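Local structure of quinone oxidoreductase 1 (Escherichia coli, 1QOR) at residues I31-N35 with R84-A88; G62-A66 with A118-K124; I156-W160 with V291-D295. The protein catalyses the one-electron reduction of quinones to 1,4-benzosemiquinones at the expense of NADPH, working as a homodimer in the zinc-containing alcohol dehydrogenase family. All coordinates share one frame; numbering follows the deposited sequence.

Contact 1 of 3, residues I31-N35 with R84-A88; sequences IQVEN and RVVYA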
loop_
_atom_site.group_PDB
_atom_site.type_symbol
_atom_site.label_atom_id
_atom_site.label_comp_id
_atom_site.label_asym_id
_atom_site.label_seq_id
_atom_site.Cartn_x
_atom_site.Cartn_y
_atom_site.Cartn_z
ATOM N N ILE A 31 -8.412 9.541 -34.933
ATOM C CA ILE A 31 -9.142 8.788 -35.953
ATOM C C ILE A 31 -10.595 9.030 -35.538
ATOM O O ILE A 31 -10.859 9.390 -34.379
ATOM C CB ILE A 31 -8.860 7.256 -35.895
ATOM C CG1 ILE A 31 -9.238 6.680 -34.510
ATOM C CG2 ILE A 31 -7.427 6.985 -36.270
ATOM C CD1 ILE A 31 -9.065 5.171 -34.321
ATOM N N GLN A 32 -11.520 8.919 -36.483
ATOM C CA GLN A 32 -12.929 9.089 -36.189
ATOM C C GLN A 32 -13.541 7.711 -36.342
ATOM O O GLN A 32 -13.312 7.044 -37.364
ATOM C CB GLN A 32 -13.556 10.015 -37.195
ATOM C CG GLN A 32 -15.050 10.044 -37.113
ATOM C CD GLN A 32 -15.587 11.253 -37.826
ATOM O OE1 GLN A 32 -15.335 12.397 -37.401
ATOM N NE2 GLN A 32 -16.296 11.028 -38.938
ATOM N N VAL A 33 -14.372 7.311 -35.386
ATOM C CA VAL A 33 -14.967 5.975 -35.420
ATOM C C VAL A 33 -16.471 5.982 -35.365
ATOM O O VAL A 33 -17.067 6.736 -34.603
ATOM C CB VAL A 33 -14.425 5.120 -34.232
ATOM C CG1 VAL A 33 -15.144 3.791 -34.108
ATOM C CG2 VAL A 33 -12.919 4.930 -34.374
ATOM N N GLU A 34 -17.090 5.223 -36.251
ATOM C CA GLU A 34 -18.534 5.117 -36.222
ATOM C C GLU A 34 -18.722 3.942 -35.260
ATOM O O GLU A 34 -18.329 2.794 -35.587
ATOM C CB GLU A 34 -19.085 4.716 -37.576
ATOM C CG GLU A 34 -18.995 5.732 -38.685
ATOM C CD GLU A 34 -19.433 5.095 -40.002
ATOM O OE1 GLU A 34 -20.622 4.667 -40.109
ATOM O OE2 GLU A 34 -18.560 4.941 -40.896
ATOM N N ASN A 35 -19.290 4.215 -34.086
ATOM C CA ASN A 35 -19.465 3.199 -33.061
ATOM C C ASN A 35 -20.570 2.207 -33.390
ATOM O O ASN A 35 -21.637 2.601 -33.826
ATOM C CB ASN A 35 -19.682 3.861 -31.698
ATOM C CG ASN A 35 -18.409 4.580 -31.166
ATOM O OD1 ASN A 35 -18.515 5.507 -30.364
ATOM N ND2 ASN A 35 -17.233 4.152 -31.599
ATOM N N ARG A 84 -11.280 -2.101 -38.291
ATOM C CA ARG A 84 -12.197 -2.379 -37.170
ATOM C C ARG A 84 -11.368 -2.147 -35.911
ATOM O O ARG A 84 -10.293 -2.731 -35.776
ATOM C CB ARG A 84 -12.666 -3.829 -37.187
ATOM C CG ARG A 84 -13.425 -4.266 -38.446
ATOM C CD ARG A 84 -14.391 -5.461 -38.175
ATOM N NE ARG A 84 -13.677 -6.494 -37.446
ATOM C CZ ARG A 84 -14.177 -7.225 -36.463
ATOM N NH1 ARG A 84 -15.437 -7.105 -36.048
ATOM N NH2 ARG A 84 -13.339 -7.996 -35.816
ATOM N N VAL A 85 -11.824 -1.285 -35.007
ATOM C CA VAL A 85 -11.035 -0.994 -33.800
ATOM C C VAL A 85 -11.858 -0.966 -32.519
ATOM O O VAL A 85 -13.099 -0.871 -32.559
ATOM C CB VAL A 85 -10.331 0.405 -33.906
ATOM C CG1 VAL A 85 -9.455 0.485 -35.119
ATOM C CG2 VAL A 85 -11.371 1.500 -33.947
ATOM N N VAL A 86 -11.159 -1.087 -31.388
ATOM C CA VAL A 86 -11.786 -0.965 -30.080
ATOM C C VAL A 86 -10.911 0.026 -29.311
ATOM O O VAL A 86 -9.682 0.082 -29.491
ATOM C CB VAL A 86 -11.663 -2.211 -29.113
ATOM C CG1 VAL A 86 -13.002 -2.567 -28.496
ATOM C CG2 VAL A 86 -10.828 -3.337 -29.645
ATOM N N TYR A 87 -11.509 0.679 -28.336
ATOM C CA TYR A 87 -10.743 1.569 -27.486
ATOM C C TYR A 87 -11.394 1.584 -26.106
ATOM O O TYR A 87 -12.618 1.388 -25.983
ATOM C CB TYR A 87 -10.640 2.976 -28.088
ATOM C CG TYR A 87 -11.944 3.577 -28.487
ATOM C CD1 TYR A 87 -12.698 4.329 -27.592
ATOM C CD2 TYR A 87 -12.428 3.393 -29.783
ATOM C CE1 TYR A 87 -13.912 4.888 -27.991
ATOM C CE2 TYR A 87 -13.625 3.939 -30.190
ATOM C CZ TYR A 87 -14.371 4.689 -29.298
ATOM O OH TYR A 87 -15.579 5.224 -29.760
ATOM N N ALA A 88 -10.562 1.761 -25.075
ATOM C CA ALA A 88 -11.015 1.799 -23.676
ATOM C C ALA A 88 -10.734 3.146 -22.991
ATOM O O ALA A 88 -11.314 3.462 -21.929
ATOM C CB ALA A 88 -10.308 0.704 -22.891
#
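The phenolic oxygen of Tyr87 meets the side-chain amide of Asn35, with OH 3.2 Å from Asn35 CG. Both arms of the amide lie near the hydroxyl. The amide comes in at the edge of the ring, near its plane. The two side chains cross at about a right angle, while amide and ring planes are 42° apart. Tyr87 carries its ring between the backbone N and the carbonyl carbon (chi1 52°), and this sends the hydroxyl across to the facing strand.

Around this polar end the contact is aliphatic. Val33 divides its two methyls between two partners: CG2 rests on Val85 CG2 at 3.8 Å, whereas CG1, anti to the backbone N, lies 4.2 Å from Tyr87 CE2 at the ring edge. Val85 CG2 is shared in turn, for it is also 4.4 Å from Ile31 CD1. The interface is small, 187 Å², but every touching residue is buried.

The example illustrates orthogonal packing inside a curled sheet. The two strand segments run at 94° to each other with axes 8.8 Å apart, too far for backbone pairing; both strands 30-35 and 84-87 instead pair antiparallel with strand 65-72, which brings them face to face across the interior of the GroES-like domain. Strand 98-102 flanks 30-35 on its other edge, and its His99 and Ile101 touch the Tyr87 side chain. On the reverse side of strand 84-87, Val86 points away from this core and meets Ala118 and Phe122 of helix 115-135.

Contact 2 of 3, residues G62-A66 with A118-K124; sequences GTEAA and AAASFLK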
loop_
_atom_site.group_PDB
_atom_site.type_symbol
_atom_site.label_atom_id
_atom_site.label_comp_id
_atom_site.label_asym_id
_atom_site.label_seq_id
_atom_site.Cartn_x
_atom_site.Cartn_y
_atom_site.Cartn_z
ATOM N N GLY A 62 -18.530 7.929 -21.064
ATOM C CA GLY A 62 -17.978 6.722 -21.652
ATOM C C GLY A 62 -16.662 6.895 -22.359
ATOM O O GLY A 62 -16.429 7.926 -22.995
ATOM N N THR A 63 -15.750 5.949 -22.157
ATOM C CA THR A 63 -14.455 5.981 -22.811
ATOM C C THR A 63 -14.201 4.678 -23.573
ATOM O O THR A 63 -13.078 4.483 -24.058
ATOM C CB THR A 63 -13.302 6.117 -21.812
ATOM O OG1 THR A 63 -13.274 4.959 -20.963
ATOM C CG2 THR A 63 -13.469 7.364 -20.986
ATOM N N GLU A 64 -15.221 3.812 -23.692
ATOM C CA GLU A 64 -15.051 2.506 -24.365
ATOM C C GLU A 64 -16.033 2.216 -25.490
ATOM O O GLU A 64 -17.237 2.329 -25.306
ATOM C CB GLU A 64 -15.187 1.365 -23.352
ATOM C CG GLU A 64 -14.835 -0.004 -23.922
ATOM C CD GLU A 64 -15.178 -1.174 -22.980
ATOM O OE1 GLU A 64 -16.009 -1.030 -22.054
ATOM O OE2 GLU A 64 -14.593 -2.259 -23.162
ATOM N N ALA A 65 -15.534 1.805 -26.650
ATOM C CA ALA A 65 -16.423 1.481 -27.733
ATOM C C ALA A 65 -15.607 0.799 -28.805
ATOM O O ALA A 65 -14.360 0.828 -28.774
ATOM C CB ALA A 65 -17.112 2.731 -28.267
ATOM N N ALA A 66 -16.318 0.145 -29.727
ATOM C CA ALA A 66 -15.693 -0.589 -30.845
ATOM C C ALA A 66 -16.450 -0.204 -32.099
ATOM O O ALA A 66 -17.670 0.062 -32.032
ATOM C CB ALA A 66 -15.798 -2.138 -30.602
ATOM N N ALA A 118 -16.009 -7.149 -28.234
ATOM C CA ALA A 118 -14.947 -6.203 -27.952
ATOM C C ALA A 118 -15.387 -5.143 -26.931
ATOM O O ALA A 118 -14.700 -4.928 -25.928
ATOM C CB ALA A 118 -14.477 -5.569 -29.245
ATOM N N ALA A 119 -16.557 -4.548 -27.135
ATOM C CA ALA A 119 -17.069 -3.526 -26.224
ATOM C C ALA A 119 -17.543 -4.125 -24.885
ATOM O O ALA A 119 -17.841 -3.385 -23.918
ATOM C CB ALA A 119 -18.221 -2.746 -26.888
ATOM N N ALA A 120 -17.700 -5.449 -24.833
ATOM C CA ALA A 120 -18.136 -6.074 -23.595
ATOM C C ALA A 120 -16.905 -6.388 -22.701
ATOM O O ALA A 120 -17.014 -6.577 -21.469
ATOM C CB ALA A 120 -18.886 -7.401 -23.918
ATOM N N SER A 121 -15.721 -6.360 -23.295
ATOM C CA SER A 121 -14.579 -6.832 -22.556
ATOM C C SER A 121 -13.269 -6.114 -22.672
ATOM O O SER A 121 -12.302 -6.547 -22.031
ATOM C CB SER A 121 -14.321 -8.251 -23.064
ATOM O OG SER A 121 -13.956 -8.167 -24.447
ATOM N N PHE A 122 -13.178 -5.081 -23.501
ATOM C CA PHE A 122 -11.879 -4.414 -23.657
ATOM C C PHE A 122 -11.356 -3.671 -22.391
ATOM O O PHE A 122 -10.287 -3.987 -21.873
ATOM C CB PHE A 122 -11.864 -3.519 -24.909
ATOM C CG PHE A 122 -10.468 -3.184 -25.394
ATOM C CD1 PHE A 122 -9.573 -4.199 -25.743
ATOM C CD2 PHE A 122 -10.041 -1.857 -25.468
ATOM C CE1 PHE A 122 -8.270 -3.895 -26.159
ATOM C CE2 PHE A 122 -8.741 -1.545 -25.884
ATOM C CZ PHE A 122 -7.859 -2.563 -26.230
ATOM N N LEU A 123 -12.117 -2.707 -21.884
ATOM C CA LEU A 123 -11.711 -1.981 -20.681
ATOM C C LEU A 123 -11.613 -2.952 -19.490
ATOM O O LEU A 123 -10.629 -2.970 -18.782
ATOM C CB LEU A 123 -12.729 -0.867 -20.352
ATOM C CG LEU A 123 -12.282 0.184 -19.317
ATOM C CD1 LEU A 123 -12.984 1.549 -19.547
ATOM C CD2 LEU A 123 -12.584 -0.327 -17.927
ATOM N N LYS A 124 -12.646 -3.767 -19.281
ATOM C CA LYS A 124 -12.646 -4.703 -18.170
ATOM C C LYS A 124 -11.546 -5.796 -18.299
ATOM O O LYS A 124 -10.925 -6.193 -17.287
ATOM C CB LYS A 124 -14.031 -5.326 -18.051
ATOM C CG LYS A 124 -15.149 -4.342 -17.707
ATOM C CD LYS A 124 -16.540 -4.974 -18.007
ATOM C CE LYS A 124 -17.678 -3.932 -18.147
ATOM N NZ LYS A 124 -17.608 -2.991 -19.363
HETATM O O HOH W 1 -15.210 -3.960 -21.140
#
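Glu64 reaches helix 118-124 with an outstretched side chain: CG stands opposite the backbone N (chi1 -172°) and chi2 is close to straight (-171°), so the carboxylate arrives at a kink where several backbone NH groups lack the usual helical partner. Leu123 N is one of them, and it donates to Glu64 OE2 at 2.8 Å along a nearly linear path (173°), coming from well above the carboxylate plane. A water also donates to Glu64 OE2 (2.7 Å) while accepting from Lys124 N and NZ. Lys124, bent at its last torsion, lies in a long salt bridge of 3.7 Å from NZ to Glu64 OE1. Its stronger polar partner is Asn41, whose amide also donates to Glu64 OE1. Leu123 CB packs at 3.6 Å against Glu64 CD. Replacing Glu64 by an alanine would probably leave the Leu123 NH without its acceptor and Lys124 without its carboxylate counter-charge at the kink.

Leu123 and Lys124 border the bound NADPH, which places the kink in the wall of the cofactor pocket. Beyond the charged centre, Ala66 CB and Ala118 CB touch at 3.9 Å. The Glu64 and Ala66 contacts seat helix 115-135 on the start of strand 65-72, while Phe122 leans on helix 273-288 and Lys124 on Val153 and Ile156 of helix 152-164.

Contact 3 of 3, residues I156-W160 with V291-D295; sequences IACQW and VIKVD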
loop_
_atom_site.group_PDB
_atom_site.type_symbol
_atom_site.label_atom_id
_atom_site.label_comp_id
_atom_site.label_asym_id
_atom_site.label_seq_id
_atom_site.Cartn_x
_atom_site.Cartn_y
_atom_site.Cartn_z
ATOM N N ILE A 156 -14.943 -11.932 -15.976
ATOM C CA ILE A 156 -13.723 -12.078 -16.757
ATOM C C ILE A 156 -12.614 -12.549 -15.800
ATOM O O ILE A 156 -11.768 -13.389 -16.153
ATOM C CB ILE A 156 -13.297 -10.751 -17.439
ATOM C CG1 ILE A 156 -14.279 -10.389 -18.545
ATOM C CG2 ILE A 156 -11.893 -10.864 -18.007
ATOM C CD1 ILE A 156 -14.060 -8.970 -19.147
ATOM N N ALA A 157 -12.609 -12.006 -14.584
ATOM C CA ALA A 157 -11.592 -12.395 -13.614
ATOM C C ALA A 157 -11.702 -13.916 -13.294
ATOM O O ALA A 157 -10.695 -14.612 -13.176
ATOM C CB ALA A 157 -11.717 -11.543 -12.339
ATOM N N CYS A 158 -12.916 -14.415 -13.121
ATOM C CA CYS A 158 -13.120 -15.847 -12.861
ATOM C C CYS A 158 -12.458 -16.762 -13.952
ATOM O O CYS A 158 -11.707 -17.686 -13.634
ATOM C CB CYS A 158 -14.613 -16.124 -12.798
ATOM S SG CYS A 158 -15.399 -15.553 -11.308
ATOM N N GLN A 159 -12.678 -16.418 -15.228
ATOM C CA GLN A 159 -12.204 -17.173 -16.364
ATOM C C GLN A 159 -10.737 -17.055 -16.537
ATOM O O GLN A 159 -10.070 -18.044 -16.882
ATOM C CB GLN A 159 -12.956 -16.738 -17.610
ATOM C CG GLN A 159 -14.470 -16.857 -17.437
ATOM C CD GLN A 159 -15.260 -16.468 -18.671
ATOM O OE1 GLN A 159 -15.331 -17.240 -19.645
ATOM N NE2 GLN A 159 -15.880 -15.255 -18.645
ATOM N N TRP A 160 -10.200 -15.850 -16.303
ATOM C CA TRP A 160 -8.756 -15.664 -16.412
ATOM C C TRP A 160 -8.019 -16.405 -15.266
ATOM O O TRP A 160 -7.001 -17.068 -15.506
ATOM C CB TRP A 160 -8.382 -14.174 -16.450
ATOM C CG TRP A 160 -7.118 -13.945 -17.175
ATOM C CD1 TRP A 160 -5.978 -14.721 -17.126
ATOM C CD2 TRP A 160 -6.835 -12.866 -18.092
ATOM N NE1 TRP A 160 -5.003 -14.176 -17.960
ATOM C CE2 TRP A 160 -5.505 -13.043 -18.556
ATOM C CE3 TRP A 160 -7.580 -11.775 -18.568
ATOM C CZ2 TRP A 160 -4.907 -12.165 -19.474
ATOM C CZ3 TRP A 160 -6.992 -10.907 -19.481
ATOM C CH2 TRP A 160 -5.665 -11.108 -19.926
ATOM N N VAL A 291 -11.209 -19.257 -24.315
ATOM C CA VAL A 291 -10.833 -19.435 -22.923
ATOM C C VAL A 291 -11.607 -18.415 -22.080
ATOM O O VAL A 291 -11.941 -18.674 -20.916
ATOM C CB VAL A 291 -9.316 -19.256 -22.717
ATOM C CG1 VAL A 291 -8.966 -19.298 -21.232
ATOM C CG2 VAL A 291 -8.570 -20.316 -23.473
ATOM N N ILE A 292 -11.918 -17.261 -22.653
ATOM C CA ILE A 292 -12.707 -16.281 -21.916
ATOM C C ILE A 292 -13.925 -15.977 -22.763
ATOM O O ILE A 292 -13.771 -15.575 -23.898
ATOM C CB ILE A 292 -11.878 -14.998 -21.631
ATOM C CG1 ILE A 292 -10.752 -15.324 -20.627
ATOM C CG2 ILE A 292 -12.799 -13.830 -21.152
ATOM C CD1 ILE A 292 -9.788 -14.188 -20.377
ATOM N N LYS A 293 -15.124 -16.241 -22.249
ATOM C CA LYS A 293 -16.371 -15.992 -22.971
ATOM C C LYS A 293 -16.879 -14.633 -22.534
ATOM O O LYS A 293 -16.987 -14.353 -21.315
ATOM C CB LYS A 293 -17.460 -16.998 -22.578
ATOM C CG LYS A 293 -17.104 -18.482 -22.589
ATOM C CD LYS A 293 -16.569 -18.945 -23.936
ATOM C CE LYS A 293 -16.573 -20.501 -24.026
ATOM N NZ LYS A 293 -15.843 -21.204 -22.903
ATOM N N VAL A 294 -17.248 -13.796 -23.496
ATOM C CA VAL A 294 -17.745 -12.468 -23.140
ATOM C C VAL A 294 -19.042 -12.110 -23.846
ATOM O O VAL A 294 -19.298 -10.947 -24.106
ATOM C CB VAL A 294 -16.685 -11.330 -23.357
ATOM C CG1 VAL A 294 -15.433 -11.580 -22.532
ATOM C CG2 VAL A 294 -16.335 -11.200 -24.798
ATOM N N ASP A 295 -19.872 -13.095 -24.136
ATOM C CA ASP A 295 -21.124 -12.812 -24.802
ATOM C C ASP A 295 -22.050 -12.138 -23.795
ATOM O O ASP A 295 -21.981 -12.411 -22.605
ATOM C CB ASP A 295 -21.696 -14.101 -25.379
ATOM C CG ASP A 295 -20.672 -14.839 -26.278
ATOM O OD1 ASP A 295 -20.036 -14.167 -27.147
ATOM O OD2 ASP A 295 -20.490 -16.079 -26.097
HETATM O O HOH W 2 -11.258 -20.213 -18.443
HETATM O O HOH W 3 -14.927 -20.039 -19.954
#
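Gln159, on helix 152-164, and Ile292, in the irregular segment 291-295, bring their CA atoms to 5.6 Å, close enough for a side-chain amide to read the neighbouring backbone. The Gln159 chain, extended beyond CG (chi2 -178°), carries its amide out to the Lys293 main chain, which it meets with both ends. OE1 accepts from Lys293 N at 2.8 Å, almost straight at 177° but from above the carbonyl plane, and NE2 donates a hydrogen bond to Lys293 O at 3.0 Å, in the carbonyl plane and on a lone pair. NE2 has a second acceptor in Leu155 O, one helical turn back. One water donates to Gln159 OE1, and another links Gln159 O to Val291 O.

Beside the amide, Ile292 supplies the apolar part. Its CD1 lies 3.7 Å from Trp160 CE3, and its CG1 4.0 Å from Gln159 CB. Ile156 CG1 faces Val294 CG1 at 4.3 Å.

Two bonds of opposite direction fix the rotation of the Gln159 amide and occupy the NH and the CO of a single residue. Recognition therefore falls on the main chain of Lys293, whose ammonium group binds Gly290 O and keeps a weak, water-mediated link to Gln159 OE1.

Overall arrangement
From the N terminus, contact 1 closes first, joining strand 30-35 to strand 84-87. Contact 2 opens inside that span, at 62-66, and closes beyond it on helix 115-135, so the two loops cross. Strand 65-72 of contact 2 shares a sheet with both strands of contact 1, and Tyr87 N lies 2.9 Å from Ala65 O where they touch. Contact 3 follows in series: it opens on helix 152-164 and closes 131 residues later, after most of the Rossmann-type nucleotide-binding region. It touches contact 2 where Ser121 and Lys124 pack on Ile156, and Ser121 on Val294. Contact 2 thus stands between the GroES-like sheet of contact 1 and the nucleotide-binding part reached by contact 3.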